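Local atomic coordinates of diacylglycerol O-acyltransferase (PDB entry 6CHJ), a protein that serves as a wax ester synthase and diacylglycerol acyltransferase, probably transferring acyl groups from acyl-CoA to alcohols and diacylglycerol. Residues B[412-417]-B[421-426]; B[45-50]-B[80-85]; B[7-12]-B[66-71]. All coordinates share one frame; numbering follows the deposited sequence.

Overall arrangement
The three contacts are separate in space, but the segments of interactions 2 and 3 alternate along the chain. Interaction 1, a strand pair centred about 7 Å from the chain centre, lies within the C-terminal family domain. Interactions 2 and 3 lie within the catalytic family domain, some 25 and 22 Å from the chain centre. Their own centres are 28 Å apart and their nearest atoms about 10 Å. In interaction 3, helix 6-13 touches His136 and Ser137 of the HHxxxDG motif, which probably marks the active site as in relatives. The nearest atoms of interaction 1 are about 12 Å from those of interaction 3 and about 15 Å from those of interaction 2.

Interaction 1: residues B[412-417]-B[421-426]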
loop_
_atom_site.group_PDB
_atom_site.type_symbol
_atom_site.label_atom_id
_atom_site.label_comp_id
_atom_site.label_asym_id
_atom_site.label_seq_id
_atom_site.Cartn_x
_atom_site.Cartn_y
_atom_site.Cartn_z
ATOM N N MET B 412 -10.984 12.497 13.700
ATOM C CA MET B 412 -10.124 13.146 14.675
ATOM C C MET B 412 -10.008 12.228 15.875
ATOM O O MET B 412 -11.020 11.885 16.497
ATOM C CB MET B 412 -10.675 14.505 15.089
ATOM C CG MET B 412 -10.783 15.524 13.949
ATOM S SD MET B 412 -11.534 17.088 14.482
ATOM C CE MET B 412 -10.120 18.156 14.684
ATOM N N THR B 413 -8.788 11.812 16.192
ATOM C CA THR B 413 -8.605 10.909 17.312
ATOM C C THR B 413 -7.584 11.467 18.283
ATOM O O THR B 413 -6.531 11.983 17.887
ATOM C CB THR B 413 -8.191 9.539 16.854
ATOM O OG1 THR B 413 -7.260 9.679 15.769
ATOM C CG2 THR B 413 -9.412 8.766 16.389
ATOM N N LEU B 414 -7.911 11.336 19.560
ATOM C CA LEU B 414 -7.214 12.007 20.640
ATOM C C LEU B 414 -6.849 11.024 21.728
ATOM O O LEU B 414 -7.569 10.056 21.993
ATOM C CB LEU B 414 -8.056 13.098 21.232
ATOM C CG LEU B 414 -8.048 14.193 20.201
ATOM C CD1 LEU B 414 -9.356 14.302 19.497
ATOM C CD2 LEU B 414 -7.711 15.423 20.932
ATOM N N THR B 415 -5.720 11.307 22.359
ATOM C CA THR B 415 -5.227 10.509 23.464
ATOM C C THR B 415 -4.339 11.418 24.294
ATOM O O THR B 415 -3.998 12.535 23.883
ATOM C CB THR B 415 -4.472 9.256 22.978
ATOM O OG1 THR B 415 -4.104 8.445 24.102
ATOM C CG2 THR B 415 -3.228 9.643 22.240
ATOM N N SER B 416 -3.975 10.937 25.471
ATOM C CA SER B 416 -3.070 11.683 26.323
ATOM C C SER B 416 -1.902 10.792 26.700
ATOM O O SER B 416 -2.022 9.560 26.773
ATOM C CB SER B 416 -3.772 12.228 27.583
ATOM O OG SER B 416 -4.575 11.242 28.203
ATOM N N TYR B 417 -0.759 11.432 26.897
ATOM C CA TYR B 417 0.452 10.758 27.354
ATOM C C TYR B 417 1.165 11.745 28.264
ATOM O O TYR B 417 1.640 12.783 27.793
ATOM C CB TYR B 417 1.337 10.322 26.175
ATOM C CG TYR B 417 2.798 9.981 26.498
ATOM C CD1 TYR B 417 3.132 9.016 27.455
ATOM C CD2 TYR B 417 3.840 10.603 25.815
ATOM C CE1 TYR B 417 4.469 8.704 27.728
ATOM C CE2 TYR B 417 5.165 10.308 26.084
ATOM C CZ TYR B 417 5.481 9.357 27.037
ATOM O OH TYR B 417 6.811 9.063 27.288
ATOM N N VAL B 421 -1.466 16.236 25.486
ATOM C CA VAL B 421 -2.634 15.683 24.807
ATOM C C VAL B 421 -2.276 15.542 23.332
ATOM O O VAL B 421 -1.690 16.458 22.735
ATOM C CB VAL B 421 -3.891 16.560 25.027
ATOM C CG1 VAL B 421 -4.948 16.309 23.974
ATOM C CG2 VAL B 421 -4.483 16.281 26.403
ATOM N N GLU B 422 -2.598 14.388 22.755
ATOM C CA GLU B 422 -2.100 14.005 21.438
ATOM C C GLU B 422 -3.236 14.019 20.425
ATOM O O GLU B 422 -4.277 13.383 20.648
ATOM C CB GLU B 422 -1.480 12.611 21.503
ATOM C CG GLU B 422 -0.616 12.415 22.738
ATOM C CD GLU B 422 0.763 12.976 22.520
ATOM O OE1 GLU B 422 0.872 14.207 22.345
ATOM O OE2 GLU B 422 1.735 12.199 22.514
ATOM N N PHE B 423 -3.041 14.742 19.323
ATOM C CA PHE B 423 -4.058 14.870 18.285
ATOM C C PHE B 423 -3.635 14.057 17.072
ATOM O O PHE B 423 -2.567 14.309 16.507
ATOM C CB PHE B 423 -4.266 16.327 17.866
ATOM C CG PHE B 423 -5.142 17.121 18.795
ATOM C CD1 PHE B 423 -6.406 17.536 18.390
ATOM C CD2 PHE B 423 -4.685 17.489 20.061
ATOM C CE1 PHE B 423 -7.214 18.304 19.232
ATOM C CE2 PHE B 423 -5.487 18.258 20.912
ATOM C CZ PHE B 423 -6.742 18.669 20.495
ATOM N N GLY B 424 -4.479 13.100 16.666
ATOM C CA GLY B 424 -4.301 12.430 15.392
ATOM C C GLY B 424 -5.443 12.697 14.427
ATOM O O GLY B 424 -6.564 12.223 14.641
ATOM N N LEU B 425 -5.168 13.449 13.361
ATOM C CA LEU B 425 -6.132 13.769 12.318
ATOM C C LEU B 425 -5.776 12.969 11.065
ATOM O O LEU B 425 -4.695 13.159 10.494
ATOM C CB LEU B 425 -6.123 15.265 12.010
ATOM C CG LEU B 425 -6.122 16.229 13.213
ATOM C CD1 LEU B 425 -6.333 17.656 12.768
ATOM C CD2 LEU B 425 -7.166 15.858 14.235
ATOM N N ILE B 426 -6.679 12.082 10.637
ATOM C CA ILE B 426 -6.507 11.297 9.413
ATOM C C ILE B 426 -7.644 11.645 8.457
ATOM O O ILE B 426 -8.813 11.691 8.858
ATOM C CB ILE B 426 -6.455 9.784 9.698
ATOM C CG1 ILE B 426 -6.087 9.011 8.432
ATOM C CG2 ILE B 426 -7.754 9.283 10.323
ATOM C CD1 ILE B 426 -4.614 8.972 8.163
#
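Val421 faces Ser416 as a non-hydrogen-bonded antiparallel pair. Its CG1 reaches Leu414 CD2 at 4.2 Å. Glu422 is hydrogen-bonded to Thr415 in both directions, and Glu422 N to Thr415 O is the shorter bond at 2.6 Å. Thr415 N returns to Glu422 O at 3.1 Å, in the carbonyl plane. On this side of the sheet Thr415 CG2 packs across Glu422 CB at 3.5 Å. The Glu422 chain bends at CG (chi2 -83°), and its carboxylate is held elsewhere: OE2 accepts from Met398 N and Gln420 NE2. Thr415 OG1 bonds to Val381 O.

Phe423 turns to the other side, with Val421 and Leu425. Leu414 CD2 sits over the centre of the Phe423 ring, a CH-pi contact with CD2 3.3 Å from the centroid and 9° off the normal. Trp246 meets the same residue edge-to-face. The two strands form a beta hairpin inside a mixed six-stranded sheet. Strand 376-380 lies beyond 410-417, and strand 239-247 beyond 420-428. Helices 262-280 and 437-453 cover the face with Phe423, while Pro400 lies against the threonines on the other.

Gly424 has no side chain, but its carbonyl takes two bonds. Thr413 N gives one to Gly424 O, and Thr413 OG1 the other at 2.9 Å, from opposite faces of the carbonyl plane. A chi1 of 40° turns the hydroxyl to that oxygen. Gly424 N bonds back to Thr413 O. Leu425 lies alongside Met412, both pointing the same way, with Leu425 CD2 3.6 Å from Met412 CG.

Interaction 2: residues B[45-50]-B[80-85]; sequences DQLRQK and HHFRFE
Leu47 and Arg48 on helix 39-49 meet the ring of Phe82 from two directions. Leu47 CB lies 3.6 Å from Phe82 CZ, and Leu47 CD1 also reaches this end of the ring. Arg48 CG comes in at the ring edge, in its plane, 3.7 Å from Phe82 CE2. The Arg48 chain then bends at chi3 (-134°) and carries its guanidinium on to Phe84. There Arg48 NH2 lies near the ring plane, at the edge, 3.6 Å from Phe84 CD2. The two planes are 62° apart and not stacked. Arg48 NH1 forms a salt bridge with Glu79.

Phe82 is the first residue to leave helical geometry after helix 78-81. Its CG stands anti to the backbone N (chi1 172°), which brings the ring against Leu47 and Arg48. The extended Arg83 chain lies by His80, with NH2 over one face of the His80 ring. Arg83 NE and NH2 both bond to His80 O, with NE at 3.1 Å.

Trp165 also meets the Phe82 ring, and Pro163 touches Leu47. Phe84 packs on Val40, Ala41 and Ala44, earlier in helix 39-49. Strand 82-86 is an outermost strand of a mixed sheet in this chain and pairs with strand 115-121. Residues 45-49 of the helix run nearly antiparallel to residues 82-85, and Arg83 points away from that helix, touching Glu103 of helix 93-105 and Ala102 of the second subunit.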
loop_
_atom_site.group_PDB
_atom_site.type_symbol
_atom_site.label_atom_id
_atom_site.label_comp_id
_atom_site.label_asym_id
_atom_site.label_seq_id
_atom_site.Cartn_x
_atom_site.Cartn_y
_atom_site.Cartn_z
ATOM N N ASP B 45 18.248 -4.691 13.105
ATOM C CA ASP B 45 18.908 -5.983 12.957
ATOM C C ASP B 45 18.441 -6.982 14.012
ATOM O O ASP B 45 18.191 -8.149 13.695
ATOM C CB ASP B 45 20.419 -5.791 12.999
ATOM C CG ASP B 45 20.968 -5.329 11.667
ATOM O OD1 ASP B 45 20.482 -5.857 10.637
ATOM O OD2 ASP B 45 21.852 -4.428 11.647
ATOM N N GLN B 46 18.287 -6.548 15.266
ATOM C CA GLN B 46 17.881 -7.508 16.287
ATOM C C GLN B 46 16.378 -7.720 16.326
ATOM O O GLN B 46 15.928 -8.761 16.812
ATOM C CB GLN B 46 18.402 -7.096 17.675
ATOM C CG GLN B 46 18.539 -8.307 18.652
ATOM C CD GLN B 46 19.789 -9.190 18.398
ATOM O OE1 GLN B 46 20.089 -9.569 17.253
ATOM N NE2 GLN B 46 20.493 -9.544 19.475
ATOM N N LEU B 47 15.584 -6.776 15.814
ATOM C CA LEU B 47 14.151 -7.030 15.722
ATOM C C LEU B 47 13.866 -8.086 14.665
ATOM O O LEU B 47 12.973 -8.926 14.843
ATOM C CB LEU B 47 13.390 -5.729 15.428
ATOM C CG LEU B 47 13.139 -4.818 16.649
ATOM C CD1 LEU B 47 12.747 -3.389 16.243
ATOM C CD2 LEU B 47 12.129 -5.424 17.606
ATOM N N ARG B 48 14.632 -8.071 13.563
ATOM C CA ARG B 48 14.485 -9.101 12.535
ATOM C C ARG B 48 14.723 -10.485 13.114
ATOM O O ARG B 48 14.074 -11.456 12.713
ATOM C CB ARG B 48 15.455 -8.846 11.389
ATOM C CG ARG B 48 15.101 -7.659 10.541
ATOM C CD ARG B 48 15.848 -7.747 9.236
ATOM N NE ARG B 48 16.476 -6.486 8.857
ATOM C CZ ARG B 48 15.883 -5.579 8.090
ATOM N NH1 ARG B 48 14.650 -5.803 7.648
ATOM N NH2 ARG B 48 16.521 -4.456 7.768
ATOM N N GLN B 49 15.652 -10.585 14.065
ATOM C CA GLN B 49 15.925 -11.856 14.725
ATOM C C GLN B 49 14.700 -12.359 15.471
ATOM O O GLN B 49 14.290 -13.513 15.307
ATOM C CB GLN B 49 17.112 -11.700 15.679
ATOM C CG GLN B 49 18.443 -11.701 14.977
ATOM C CD GLN B 49 18.504 -12.815 13.969
ATOM O OE1 GLN B 49 18.490 -12.581 12.757
ATOM N NE2 GLN B 49 18.542 -14.049 14.462
ATOM N N LYS B 50 14.094 -11.495 16.288
ATOM C CA LYS B 50 12.972 -11.876 17.134
ATOM C C LYS B 50 11.830 -12.463 16.309
ATOM O O LYS B 50 11.035 -11.725 15.716
ATOM C CB LYS B 50 12.512 -10.670 17.943
ATOM C CG LYS B 50 13.671 -9.945 18.614
ATOM C CD LYS B 50 13.323 -9.511 20.031
ATOM C CE LYS B 50 12.912 -10.714 20.880
ATOM N NZ LYS B 50 12.556 -10.351 22.288
ATOM N N HIS B 80 7.908 -9.912 6.074
ATOM C CA HIS B 80 6.728 -9.267 5.513
ATOM C C HIS B 80 6.091 -8.297 6.507
ATOM O O HIS B 80 5.708 -7.186 6.126
ATOM C CB HIS B 80 5.691 -10.303 5.072
ATOM C CG HIS B 80 4.407 -9.690 4.630
ATOM N ND1 HIS B 80 4.249 -9.121 3.380
ATOM C CD2 HIS B 80 3.236 -9.509 5.285
ATOM C CE1 HIS B 80 3.025 -8.627 3.288
ATOM N NE2 HIS B 80 2.394 -8.845 4.429
ATOM N N HIS B 81 5.965 -8.692 7.782
ATOM C CA HIS B 81 5.249 -7.867 8.753
ATOM C C HIS B 81 6.128 -6.767 9.364
ATOM O O HIS B 81 5.622 -5.692 9.702
ATOM C CB HIS B 81 4.661 -8.752 9.859
ATOM C CG HIS B 81 3.686 -9.780 9.370
ATOM N ND1 HIS B 81 4.079 -10.996 8.850
ATOM C CD2 HIS B 81 2.332 -9.786 9.348
ATOM C CE1 HIS B 81 3.009 -11.701 8.520
ATOM N NE2 HIS B 81 1.936 -10.990 8.812
ATOM N N PHE B 82 7.429 -6.997 9.510
ATOM C CA PHE B 82 8.339 -6.016 10.094
ATOM C C PHE B 82 9.177 -5.357 9.009
ATOM O O PHE B 82 9.773 -6.047 8.180
ATOM C CB PHE B 82 9.258 -6.662 11.127
ATOM C CG PHE B 82 10.326 -5.739 11.619
ATOM C CD1 PHE B 82 9.984 -4.530 12.214
ATOM C CD2 PHE B 82 11.668 -6.064 11.477
ATOM C CE1 PHE B 82 10.958 -3.664 12.666
ATOM C CE2 PHE B 82 12.650 -5.215 11.928
ATOM C CZ PHE B 82 12.296 -4.003 12.522
ATOM N N ARG B 83 9.253 -4.023 9.028
ATOM C CA ARG B 83 9.884 -3.303 7.934
ATOM C C ARG B 83 10.743 -2.172 8.464
ATOM O O ARG B 83 10.352 -1.455 9.392
ATOM C CB ARG B 83 8.843 -2.753 6.956
ATOM C CG ARG B 83 8.030 -3.864 6.349
ATOM C CD ARG B 83 7.280 -3.460 5.134
ATOM N NE ARG B 83 6.251 -4.461 4.862
ATOM C CZ ARG B 83 5.166 -4.225 4.143
ATOM N NH1 ARG B 83 4.982 -3.021 3.626
ATOM N NH2 ARG B 83 4.263 -5.178 3.951
ATOM N N PHE B 84 11.903 -2.018 7.848
ATOM C CA PHE B 84 12.893 -1.016 8.184
ATOM C C PHE B 84 12.921 -0.036 7.023
ATOM O O PHE B 84 13.266 -0.412 5.895
ATOM C CB PHE B 84 14.256 -1.671 8.413
ATOM C CG PHE B 84 15.335 -0.725 8.880
ATOM C CD1 PHE B 84 15.020 0.440 9.574
ATOM C CD2 PHE B 84 16.673 -1.013 8.627
ATOM C CE1 PHE B 84 16.019 1.303 9.997
ATOM C CE2 PHE B 84 17.690 -0.158 9.055
ATOM C CZ PHE B 84 17.362 1.001 9.742
ATOM N N GLU B 85 12.537 1.213 7.293
ATOM C CA GLU B 85 12.431 2.232 6.265
ATOM C C GLU B 85 13.063 3.510 6.790
ATOM O O GLU B 85 13.416 3.620 7.970
ATOM C CB GLU B 85 10.964 2.475 5.856
ATOM C CG GLU B 85 10.384 1.439 4.893
ATOM C CD GLU B 85 9.036 0.883 5.364
ATOM O OE1 GLU B 85 8.580 1.261 6.464
ATOM O OE2 GLU B 85 8.435 0.063 4.638
#

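Interaction 3: residues B[7-12]-B[66-71]; sequences TDQLFL and GQPVWV
Gln9 and Pro68 mark the nearest backbone approach, with their CA atoms 7.6 Å apart. Helix 7-12 crosses strand 67-71 at 104°, and the axes stay 10.1 Å apart. Gln9 reaches across this spacing with its CG anti to the backbone N (chi1 -166°) and the chain extended beyond it. Its amide meets the proline ring: Gln9 OE1 lies 3.5 Å from Pro68 CG, a van der Waals contact. Gln9 NE2 stays 3.7 Å from Gln67 OE1, too far for a hydrogen bond, and the two amide planes are 59° apart. Gln67 OE1 has a weak bond from Gln196 NE2 instead. With an alanine here in place of Gln9, the Pro68 ring would probably lose its partner from the helix and a gap would open between helix and strand. One residue earlier, Asp8 OD2 lies at the edge of the Trp70 indole, 4.2 Å from Trp70 NE1 and not bonded to it.

Strand 67-72 pairs with strand 59-64 in a two-stranded antiparallel hairpin. Helix 6-13 lies between this hairpin and the family's HHxxxDG motif, where Phe11 stacks on His136 and Asp8 O bonds to Ser137 OG.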
loop_
_atom_site.group_PDB
_atom_site.type_symbol
_atom_site.label_atom_id
_atom_site.label_comp_id
_atom_site.label_asym_id
_atom_site.label_seq_id
_atom_site.Cartn_x
_atom_site.Cartn_y
_atom_site.Cartn_z
ATOM N N THR B 7 -18.996 -8.312 14.969
ATOM C CA THR B 7 -18.435 -6.986 14.727
ATOM C C THR B 7 -17.166 -7.073 13.882
ATOM O O THR B 7 -16.957 -6.247 12.982
ATOM C CB THR B 7 -18.158 -6.257 16.045
ATOM O OG1 THR B 7 -16.840 -6.581 16.503
ATOM C CG2 THR B 7 -19.172 -6.649 17.107
ATOM N N ASP B 8 -16.311 -8.069 14.148
ATOM C CA ASP B 8 -15.140 -8.295 13.305
ATOM C C ASP B 8 -15.535 -8.533 11.852
ATOM O O ASP B 8 -14.887 -8.024 10.932
ATOM C CB ASP B 8 -14.336 -9.484 13.816
ATOM C CG ASP B 8 -13.854 -9.298 15.236
ATOM O OD1 ASP B 8 -14.118 -8.216 15.814
ATOM O OD2 ASP B 8 -13.217 -10.235 15.771
ATOM N N GLN B 9 -16.582 -9.324 11.625
ATOM C CA GLN B 9 -17.040 -9.565 10.261
ATOM C C GLN B 9 -17.437 -8.263 9.570
ATOM O O GLN B 9 -17.283 -8.125 8.352
ATOM C CB GLN B 9 -18.208 -10.544 10.296
ATOM C CG GLN B 9 -18.607 -11.153 8.973
ATOM C CD GLN B 9 -19.204 -12.538 9.158
ATOM O OE1 GLN B 9 -19.043 -13.153 10.219
ATOM N NE2 GLN B 9 -19.902 -13.031 8.136
ATOM N N LEU B 10 -17.919 -7.289 10.336
ATOM C CA LEU B 10 -18.415 -6.049 9.751
ATOM C C LEU B 10 -17.283 -5.211 9.164
ATOM O O LEU B 10 -17.425 -4.656 8.068
ATOM C CB LEU B 10 -19.198 -5.260 10.809
ATOM C CG LEU B 10 -19.997 -4.000 10.471
ATOM C CD1 LEU B 10 -19.023 -2.840 10.325
ATOM C CD2 LEU B 10 -20.890 -4.153 9.237
ATOM N N PHE B 11 -16.155 -5.107 9.877
ATOM C CA PHE B 11 -15.019 -4.330 9.382
ATOM C C PHE B 11 -14.413 -4.958 8.134
ATOM O O PHE B 11 -13.881 -4.246 7.272
ATOM C CB PHE B 11 -13.956 -4.184 10.479
ATOM C CG PHE B 11 -14.373 -3.260 11.605
ATOM C CD1 PHE B 11 -14.241 -1.889 11.477
ATOM C CD2 PHE B 11 -14.913 -3.764 12.783
ATOM C CE1 PHE B 11 -14.630 -1.031 12.491
ATOM C CE2 PHE B 11 -15.308 -2.903 13.808
ATOM C CZ PHE B 11 -15.167 -1.535 13.655
ATOM N N LEU B 12 -14.473 -6.286 8.024
ATOM C CA LEU B 12 -14.078 -6.918 6.777
ATOM C C LEU B 12 -15.033 -6.522 5.670
ATOM O O LEU B 12 -14.616 -6.220 4.546
ATOM C CB LEU B 12 -14.054 -8.438 6.946
ATOM C CG LEU B 12 -12.869 -9.033 7.700
ATOM C CD1 LEU B 12 -13.061 -10.519 7.862
ATOM C CD2 LEU B 12 -11.598 -8.737 6.937
ATOM N N GLY B 66 -18.372 -21.366 4.318
ATOM C CA GLY B 66 -18.856 -20.024 4.066
ATOM C C GLY B 66 -18.511 -18.995 5.125
ATOM O O GLY B 66 -18.584 -17.788 4.865
ATOM N N GLN B 67 -18.115 -19.448 6.318
ATOM C CA GLN B 67 -18.029 -18.554 7.464
ATOM C C GLN B 67 -16.584 -18.237 7.841
ATOM O O GLN B 67 -15.741 -19.144 7.907
ATOM C CB GLN B 67 -18.768 -19.169 8.661
ATOM C CG GLN B 67 -19.627 -18.171 9.450
ATOM C CD GLN B 67 -20.647 -17.388 8.599
ATOM O OE1 GLN B 67 -21.219 -16.378 9.031
ATOM N NE2 GLN B 67 -20.877 -17.868 7.379
ATOM N N PRO B 68 -16.273 -16.967 8.108
ATOM C CA PRO B 68 -14.882 -16.575 8.365
ATOM C C PRO B 68 -14.423 -16.950 9.765
ATOM O O PRO B 68 -15.136 -16.755 10.752
ATOM C CB PRO B 68 -14.915 -15.051 8.188
ATOM C CG PRO B 68 -16.313 -14.670 8.581
ATOM C CD PRO B 68 -17.188 -15.811 8.104
ATOM N N VAL B 69 -13.203 -17.483 9.843
ATOM C CA VAL B 69 -12.605 -17.906 11.102
ATOM C C VAL B 69 -11.141 -17.501 11.120
ATOM O O VAL B 69 -10.506 -17.344 10.073
ATOM C CB VAL B 69 -12.729 -19.429 11.331
ATOM C CG1 VAL B 69 -14.182 -19.852 11.324
ATOM C CG2 VAL B 69 -11.939 -20.195 10.275
ATOM N N TRP B 70 -10.613 -17.320 12.325
ATOM C CA TRP B 70 -9.182 -17.177 12.511
ATOM C C TRP B 70 -8.531 -18.552 12.566
ATOM O O TRP B 70 -9.162 -19.542 12.945
ATOM C CB TRP B 70 -8.873 -16.422 13.801
ATOM C CG TRP B 70 -9.383 -15.017 13.881
ATOM C CD1 TRP B 70 -10.131 -14.479 14.889
ATOM C CD2 TRP B 70 -9.159 -13.955 12.941
ATOM N NE1 TRP B 70 -10.388 -13.154 14.638
ATOM C CE2 TRP B 70 -9.802 -12.806 13.449
ATOM C CE3 TRP B 70 -8.484 -13.863 11.720
ATOM C CZ2 TRP B 70 -9.794 -11.586 12.775
ATOM C CZ3 TRP B 70 -8.479 -12.654 11.054
ATOM C CH2 TRP B 70 -9.134 -11.530 11.581
ATOM N N VAL B 71 -7.253 -18.607 12.193
ATOM C CA VAL B 71 -6.469 -19.838 12.243
ATOM C C VAL B 71 -5.028 -19.492 12.586
ATOM O O VAL B 71 -4.517 -18.425 12.231
ATOM C CB VAL B 71 -6.511 -20.647 10.921
ATOM C CG1 VAL B 71 -7.848 -21.346 10.752
ATOM C CG2 VAL B 71 -6.226 -19.754 9.740
#